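Local coordinates for possible membrane-associated serine protease (Mycobacterium tuberculosis, PDB 3K6Y), which is a membrane-associated serine protease, represented here by its trypsin-like domain, and as a whole protein probably helps the bacterium resist acid and oxidative stress, at residues Leu118-Glu123 with Gly192-Val197; Val132-Pro137 with Pro186-Asn191. One frame throughout, in Å; residues are numbered along the deposited sequence.

How the contacts relate
Both contacts involve the C-terminal beta-barrel of the trypsin-like domain, and their centres lie 10 Å apart. Strands 186-188 and 194-201, one from each contact, follow each other in the chain and run antiparallel as neighbours: Leu195 N lies 2.8 Å from Leu187 O, and Leu187 N lies 2.9 Å from Gly196 O, both probable hydrogen bonds. Contact 2 pairs strand 186-188 on its other edge with strand 130-135, whereas contact 1 lays the linker between the two barrels against the start of strand 194-201. Contact 2 is the nearer to the predicted catalytic residues, Val133 being about 9 Å from Ser183 between side chains; contact 1 lies away from them.

Contact 1: Leu118-Glu123 with Gly192-Val197; sequences LVFAAE and GQVLGV
Val194 is gripped through both its N-H and its C=O by the chain at Val119-Ala121, and this is the tight part of the contact. Its N-H gives a nearly straight hydrogen bond (172°) to Val119 O, 2.8 Å from N to O and lying in the carbonyl plane. Its own O accepts from Ala121 N at 2.9 Å, with the donor standing 41° above the carbonyl plane. The two bonds make a single beta bridge centred on Phe120.

The methyls of Val194 are divided between two neighbours. With chi1 at -179°, CG1 lies opposite the backbone N and meets the Phe120 ring, 3.8 Å from CE2, while CG2 is turned to Leu118, 3.7 Å from its CB. The Phe120 ring runs alongside the valine, has Val194 O at its edge, and goes on to Phe63, Ile65 and Val217; a large flat group suits this place, where strand 56-66 of the first barrel, the linker and helix 214-218 come together. Ala121 is small enough for its CB to fit against CD2 of Leu195 at 3.9 Å.

The other side is looser and wetter. The Gln193 side chain lies beside Val119 and points the same way, its NE2 near CB and CG1 of Val119. An amide suits this solvent-facing edge because its OE1 can take a water, at 2.6 Å, that also accepts from Ala122 N. A second water, 2.9 Å from Val119 N, accepts from it and donates to Gly192 O.

Just beyond, Leu195 and Gly196 both face Leu187 in a classic beta bulge. This linker running from the first barrel along a strand of the second belongs to the two-barrel chymotrypsin-like fold.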
ATOM      1  N   LEU A 118      23.290  -4.082 -14.712  1.00 10.88           N
ATOM      2  CA  LEU A 118      23.012  -4.957 -15.844  1.00 11.18           C
ATOM      3  C   LEU A 118      22.182  -4.201 -16.854  1.00 11.77           C
ATOM      4  O   LEU A 118      21.450  -3.295 -16.480  1.00 12.75           O
ATOM      5  CB  LEU A 118      22.239  -6.201 -15.395  1.00 11.16           C
ATOM      6  CG  LEU A 118      22.950  -7.011 -14.306  1.00 12.24           C
ATOM      7  CD1 LEU A 118      22.103  -8.202 -13.938  1.00 13.20           C
ATOM      8  CD2 LEU A 118      24.335  -7.466 -14.746  1.00 13.62           C
ATOM      9  N   VAL A 119      22.279  -4.582 -18.125  1.00 12.72           N
ATOM     10  CA  VAL A 119      21.512  -3.925 -19.175  1.00 14.27           C
ATOM     11  C   VAL A 119      20.340  -4.805 -19.544  1.00 14.26           C
ATOM     12  O   VAL A 119      20.481  -6.036 -19.600  1.00 14.02           O
ATOM     13  CB  VAL A 119      22.391  -3.672 -20.444  1.00 15.85           C
ATOM     14  CG1 VAL A 119      21.701  -2.719 -21.409  1.00 19.79           C
ATOM     15  CG2 VAL A 119      23.719  -3.090 -20.054  1.00 19.08           C
ATOM     16  N   PHE A 120      19.190  -4.174 -19.769  1.00 14.17           N
ATOM     17  CA  PHE A 120      18.029  -4.866 -20.325  1.00 15.55           C
ATOM     18  C   PHE A 120      18.277  -5.192 -21.783  1.00 16.82           C
ATOM     19  O   PHE A 120      18.767  -4.347 -22.552  1.00 17.12           O
ATOM     20  CB  PHE A 120      16.755  -4.019 -20.174  1.00 15.60           C
ATOM     21  CG  PHE A 120      16.238  -3.985 -18.771  1.00 14.76           C
ATOM     22  CD1 PHE A 120      16.373  -2.833 -17.994  1.00 14.36           C
ATOM     23  CD2 PHE A 120      15.621  -5.115 -18.213  1.00 14.72           C
ATOM     24  CE1 PHE A 120      15.931  -2.791 -16.687  1.00 15.07           C
ATOM     25  CE2 PHE A 120      15.164  -5.075 -16.896  1.00 13.72           C
ATOM     26  CZ  PHE A 120      15.302  -3.914 -16.141  1.00 13.79           C
ATOM     27  N   ALA A 121      17.964  -6.423 -22.165  1.00 17.74           N
ATOM     28  CA  ALA A 121      18.062  -6.850 -23.567  1.00 19.95           C
ATOM     29  C   ALA A 121      17.133  -6.038 -24.453  1.00 21.77           C
ATOM     30  O   ALA A 121      15.987  -5.791 -24.092  1.00 21.47           O
ATOM     31  CB  ALA A 121      17.747  -8.322 -23.700  1.00 19.99           C
ATOM     32  N   ALA A 122      17.649  -5.631 -25.613  1.00 23.93           N
ATOM     33  CA  ALA A 122      16.933  -4.776 -26.555  1.00 25.98           C
ATOM     34  C   ALA A 122      15.801  -5.483 -27.304  1.00 27.34           C
ATOM     35  O   ALA A 122      14.843  -4.832 -27.709  1.00 28.52           O
ATOM     36  CB  ALA A 122      17.908  -4.149 -27.545  1.00 26.30           C
ATOM     37  N   GLU A 123      15.913  -6.799 -27.493  1.00 28.17           N
ATOM     38  CA  GLU A 123      14.896  -7.564 -28.231  1.00 29.04           C
ATOM     39  C   GLU A 123      14.340  -8.742 -27.429  1.00 29.46           C
ATOM     40  O   GLU A 123      15.038  -9.282 -26.566  1.00 29.20           O
ATOM     41  CB  GLU A 123      15.450  -8.073 -29.571  1.00 29.97           C
ATOM     42  CG  GLU A 123      15.732  -6.993 -30.628  1.00 33.87           C
ATOM     43  CD  GLU A 123      14.526  -6.109 -30.956  1.00 24.17           C
ATOM     44  OE1 GLU A 123      13.417  -6.641 -31.210  1.00 38.42           O
ATOM     45  OE2 GLU A 123      14.693  -4.866 -30.966  1.00 46.35           O
ATOM     46  N   GLY A 192      24.378 -12.199 -20.941  1.00 19.86           N
ATOM     47  CA  GLY A 192      24.414 -11.534 -19.650  1.00 18.91           C
ATOM     48  C   GLY A 192      23.492 -10.332 -19.553  1.00 17.11           C
ATOM     49  O   GLY A 192      23.627  -9.531 -18.637  1.00 17.46           O
ATOM     50  N   GLN A 193      22.566 -10.203 -20.494  1.00 15.55           N
ATOM     51  CA  GLN A 193      21.593  -9.125 -20.459  1.00 15.64           C
ATOM     52  C   GLN A 193      20.300  -9.630 -19.850  1.00 14.44           C
ATOM     53  O   GLN A 193      19.993 -10.832 -19.884  1.00 14.41           O
ATOM     54  CB  GLN A 193      21.361  -8.556 -21.852  1.00 16.20           C
ATOM     55  CG  GLN A 193      22.657  -7.995 -22.458  1.00 19.77           C
ATOM     56  CD  GLN A 193      22.433  -7.025 -23.597  1.00 25.10           C
ATOM     57  OE1 GLN A 193      21.610  -7.258 -24.475  1.00 26.55           O
ATOM     58  NE2 GLN A 193      23.177  -5.922 -23.586  1.00 27.85           N
ATOM     59  N   VAL A 194      19.527  -8.690 -19.318  1.00 13.32           N
ATOM     60  CA  VAL A 194      18.327  -9.052 -18.589  1.00 12.52           C
ATOM     61  C   VAL A 194      17.121  -9.105 -19.528  1.00 13.09           C
ATOM     62  O   VAL A 194      16.722  -8.099 -20.141  1.00 14.05           O
ATOM     63  CB  VAL A 194      18.073  -8.069 -17.435  1.00 12.37           C
ATOM     64  CG1 VAL A 194      16.820  -8.464 -16.660  1.00 12.60           C
ATOM     65  CG2 VAL A 194      19.259  -8.054 -16.469  1.00 12.82           C
ATOM     66  N   LEU A 195      16.512 -10.286 -19.588  1.00 13.12           N
ATOM     67  CA  LEU A 195      15.305 -10.483 -20.378  1.00 14.46           C
ATOM     68  C   LEU A 195      14.046 -10.134 -19.612  1.00 13.83           C
ATOM     69  O   LEU A 195      13.012  -9.836 -20.215  1.00 14.66           O
ATOM     70  CB  LEU A 195      15.205 -11.938 -20.838  1.00 15.05           C
ATOM     71  CG  LEU A 195      16.220 -12.382 -21.889  1.00 16.90           C
ATOM     72  CD1 LEU A 195      16.212 -13.893 -22.016  1.00 18.33           C
ATOM     73  CD2 LEU A 195      15.908 -11.732 -23.232  1.00 19.92           C
ATOM     74  N   GLY A 196      14.115 -10.206 -18.286  1.00 13.16           N
ATOM     75  CA  GLY A 196      12.961  -9.889 -17.465  1.00 12.75           C
ATOM     76  C   GLY A 196      13.214 -10.201 -16.013  1.00 12.32           C
ATOM     77  O   GLY A 196      14.346 -10.536 -15.631  1.00 11.80           O
ATOM     78  N   VAL A 197      12.146 -10.082 -15.222  1.00 11.52           N
ATOM     79  CA  VAL A 197      12.212 -10.233 -13.776  1.00 11.47           C
ATOM     80  C   VAL A 197      11.377 -11.449 -13.375  1.00 10.81           C
ATOM     81  O   VAL A 197      10.175 -11.492 -13.615  1.00 11.14           O
ATOM     82  CB  VAL A 197      11.667  -8.969 -13.063  1.00 11.16           C
ATOM     83  CG1 VAL A 197      11.832  -9.100 -11.547  1.00 12.60           C
ATOM     84  CG2 VAL A 197      12.370  -7.725 -13.590  1.00 12.59           C
TER
HETATM   85  O   HOH W   1      24.179  -6.764 -18.605  1.00 14.86           O
HETATM   86  O   HOH W   2      20.621  -5.311 -25.964  1.00 35.24           O

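Contact 2: Val132-Pro137 with Pro186-Asn191; sequences VVLGYP and PLIDLN
Val132 and Ile188 face each other as an antiparallel hydrogen-bonded pair, and backbone bonds are the first kind of interaction here. Val132 N donates to Ile188 O at 3.0 Å, and Ile188 N returns a bond of 2.9 Å to Val132 O, its donor tilted 15° from the carbonyl plane. Two residues along, past the non-hydrogen-bonded pair, Leu134 N reaches Pro186 O at 3.2 Å, longer than the other two but almost in line with the carbonyl. Proline lacks an N-H, but this pairing asks of Pro186 its carbonyl. Val132 O also receives a CA-H...O contact from Leu187 CA.

The second kind is apolar packing on the two faces of the sheet. On the face of Val133 and Leu187, the non-hydrogen-bonded pair, Val133 CG2 meets Leu187 CD1 at 3.7 Å. Leu187 CG lies opposite its backbone N (chi1 -179°), and its second torsion brings CD1 back toward the valine. That face also holds Ile149 against Leu187 and Val198 against Val133.

On the other face Ile188 sets CG1 between its backbone N and carbonyl carbon (chi1 60°), beside Val132 CB at 4.0 Å. Its CD1 then meets Leu134 CD1 at 3.9 Å, the two side chains crossing at about a right angle. Isoleucine and leucine give this side long aliphatic arms whose ends meet, and helix 35-40 lies against them through Val36 and Thr40; Leu134 CB also approaches the ring of Pro186, 4.2 Å from CG.

No side-chain hydrogen bond joins the two segments; in the turn that follows, Asp189 OD2 accepts from Gln193 N and, weakly, from Asn191 N. Across the strands themselves, main-chain bonds fix the register and hydrocarbon fills both faces, so this barrel seam relies on shape and backbone pairing rather than on charge.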
ATOM      1  N   VAL A 132      18.889 -18.213 -18.025  1.00 14.19           N
ATOM      2  CA  VAL A 132      19.257 -18.586 -16.671  1.00 14.12           C
ATOM      3  C   VAL A 132      18.526 -17.703 -15.671  1.00 13.17           C
ATOM      4  O   VAL A 132      18.501 -16.483 -15.798  1.00 13.49           O
ATOM      5  CB  VAL A 132      20.782 -18.514 -16.410  1.00 14.59           C
ATOM      6  CG1 VAL A 132      21.139 -19.336 -15.208  1.00 15.90           C
ATOM      7  CG2 VAL A 132      21.597 -18.968 -17.640  1.00 17.53           C
ATOM      8  N   VAL A 133      17.925 -18.339 -14.673  1.00 12.75           N
ATOM      9  CA  VAL A 133      17.325 -17.645 -13.539  1.00 13.32           C
ATOM     10  C   VAL A 133      18.403 -17.473 -12.472  1.00 13.34           C
ATOM     11  O   VAL A 133      19.043 -18.446 -12.083  1.00 14.07           O
ATOM     12  CB  VAL A 133      16.128 -18.471 -12.968  1.00 13.70           C
ATOM     13  CG1 VAL A 133      15.679 -17.975 -11.574  1.00 15.16           C
ATOM     14  CG2 VAL A 133      14.984 -18.471 -13.953  1.00 15.29           C
ATOM     15  N   LEU A 134      18.631 -16.245 -12.023  1.00 12.34           N
ATOM     16  CA  LEU A 134      19.649 -16.000 -10.996  1.00 12.32           C
ATOM     17  C   LEU A 134      18.993 -15.487  -9.727  1.00 12.08           C
ATOM     18  O   LEU A 134      18.233 -14.516  -9.771  1.00 11.88           O
ATOM     19  CB  LEU A 134      20.678 -14.978 -11.487  1.00 13.08           C
ATOM     20  CG  LEU A 134      21.343 -15.296 -12.822  1.00 14.16           C
ATOM     21  CD1 LEU A 134      22.332 -14.177 -13.145  1.00 14.27           C
ATOM     22  CD2 LEU A 134      22.043 -16.639 -12.774  1.00 15.76           C
ATOM     23  N   GLY A 135      19.317 -16.093  -8.589  1.00 12.06           N
ATOM     24  CA  GLY A 135      18.707 -15.622  -7.357  1.00 13.30           C
ATOM     25  C   GLY A 135      19.183 -16.337  -6.123  1.00 12.61           C
ATOM     26  O   GLY A 135      20.203 -17.034  -6.143  1.00 12.74           O
ATOM     27  N   TYR A 136      18.444 -16.133  -5.037  1.00 12.94           N
ATOM     28  CA  TYR A 136      18.829 -16.620  -3.720  1.00 13.99           C
ATOM     29  C   TYR A 136      17.718 -17.472  -3.104  1.00 14.68           C
ATOM     30  O   TYR A 136      17.007 -17.020  -2.193  1.00 15.31           O
ATOM     31  CB  TYR A 136      19.178 -15.440  -2.810  1.00 14.35           C
ATOM     32  CG  TYR A 136      20.392 -14.676  -3.272  1.00 13.76           C
ATOM     33  CD1 TYR A 136      21.661 -14.980  -2.775  1.00 13.31           C
ATOM     34  CD2 TYR A 136      20.278 -13.635  -4.195  1.00 12.95           C
ATOM     35  CE1 TYR A 136      22.790 -14.271  -3.194  1.00 14.40           C
ATOM     36  CE2 TYR A 136      21.385 -12.958  -4.634  1.00 12.79           C
ATOM     37  CZ  TYR A 136      22.623 -13.251  -4.126  1.00 13.38           C
ATOM     38  OH  TYR A 136      23.734 -12.560  -4.555  1.00 16.39           O
ATOM     39  N   PRO A 137      17.568 -18.714  -3.587  1.00 15.64           N
ATOM     40  CA  PRO A 137      16.537 -19.606  -3.031  1.00 16.60           C
ATOM     41  C   PRO A 137      16.666 -19.731  -1.520  1.00 17.30           C
ATOM     42  O   PRO A 137      17.762 -19.891  -0.998  1.00 17.35           O
ATOM     43  CB  PRO A 137      16.856 -20.957  -3.677  1.00 17.65           C
ATOM     44  CG  PRO A 137      17.571 -20.633  -4.951  1.00 17.34           C
ATOM     45  CD  PRO A 137      18.348 -19.354  -4.666  1.00 16.44           C
ATOM     46  N   PRO A 186      16.858 -11.550 -11.947  1.00 10.31           N
ATOM     47  CA  PRO A 186      16.792 -11.465 -13.388  1.00 10.68           C
ATOM     48  C   PRO A 186      16.753 -12.834 -14.076  1.00 11.00           C
ATOM     49  O   PRO A 186      17.383 -13.778 -13.622  1.00 11.90           O
ATOM     50  CB  PRO A 186      18.108 -10.747 -13.738  1.00 11.09           C
ATOM     51  CG  PRO A 186      19.060 -11.243 -12.690  1.00 11.17           C
ATOM     52  CD  PRO A 186      18.235 -11.429 -11.444  1.00 10.25           C
ATOM     53  N   LEU A 187      16.035 -12.894 -15.191  1.00 10.97           N
ATOM     54  CA  LEU A 187      16.234 -13.941 -16.182  1.00 11.75           C
ATOM     55  C   LEU A 187      17.224 -13.380 -17.178  1.00 11.88           C
ATOM     56  O   LEU A 187      16.968 -12.331 -17.781  1.00 12.92           O
ATOM     57  CB  LEU A 187      14.919 -14.223 -16.887  1.00 12.41           C
ATOM     58  CG  LEU A 187      14.990 -15.333 -17.941  1.00 12.64           C
ATOM     59  CD1 LEU A 187      15.093 -16.700 -17.244  1.00 14.38           C
ATOM     60  CD2 LEU A 187      13.785 -15.296 -18.868  1.00 14.92           C
ATOM     61  N   ILE A 188      18.362 -14.042 -17.305  1.00 12.50           N
ATOM     62  CA  ILE A 188      19.371 -13.530 -18.230  1.00 13.79           C
ATOM     63  C   ILE A 188      19.521 -14.409 -19.446  1.00 14.75           C
ATOM     64  O   ILE A 188      19.277 -15.617 -19.412  1.00 15.20           O
ATOM     65  CB  ILE A 188      20.742 -13.312 -17.569  1.00 14.71           C
ATOM     66  CG1 ILE A 188      21.307 -14.608 -16.989  1.00 15.05           C
ATOM     67  CG2 ILE A 188      20.670 -12.199 -16.513  1.00 16.03           C
ATOM     68  CD1 ILE A 188      22.852 -14.642 -16.934  1.00 17.66           C
ATOM     69  N   ASP A 189      19.923 -13.772 -20.538  1.00 14.89           N
ATOM     70  CA  ASP A 189      20.332 -14.502 -21.734  1.00 17.05           C
ATOM     71  C   ASP A 189      21.820 -14.827 -21.638  1.00 17.46           C
ATOM     72  O   ASP A 189      22.497 -14.464 -20.682  1.00 16.65           O
ATOM     73  CB  ASP A 189      19.960 -13.745 -23.018  1.00 17.98           C
ATOM     74  CG  ASP A 189      20.695 -12.423 -23.192  1.00 19.31           C
ATOM     75  OD1 ASP A 189      20.185 -11.606 -23.994  1.00 23.62           O
ATOM     76  OD2 ASP A 189      21.771 -12.194 -22.592  1.00 18.37           O
ATOM     77  N   LEU A 190      22.347 -15.502 -22.656  1.00 19.69           N
ATOM     78  CA  LEU A 190      23.726 -15.960 -22.580  1.00 21.52           C
ATOM     79  C   LEU A 190      24.739 -14.845 -22.821  1.00 22.36           C
ATOM     80  O   LEU A 190      25.940 -15.063 -22.662  1.00 23.42           O
ATOM     81  CB  LEU A 190      23.955 -17.134 -23.533  1.00 22.12           C
ATOM     82  CG  LEU A 190      23.161 -18.387 -23.142  1.00 23.11           C
ATOM     83  CD1 LEU A 190      23.642 -19.605 -23.905  1.00 25.32           C
ATOM     84  CD2 LEU A 190      23.215 -18.662 -21.637  1.00 25.19           C
ATOM     85  N   ASN A 191      24.226 -13.674 -23.196  1.00 22.63           N
ATOM     86  CA  ASN A 191      24.995 -12.441 -23.302  1.00 22.89           C
ATOM     87  C   ASN A 191      25.075 -11.705 -21.963  1.00 21.86           C
ATOM     88  O   ASN A 191      25.740 -10.678 -21.858  1.00 22.55           O
ATOM     89  CB  ASN A 191      24.342 -11.508 -24.320  1.00 23.92           C
ATOM     90  CG  ASN A 191      24.440 -12.018 -25.731  1.00 26.82           C
ATOM     91  OD1 ASN A 191      25.451 -12.588 -26.127  1.00 29.89           O
ATOM     92  ND2 ASN A 191      23.388 -11.812 -26.500  1.00 29.80           N
TER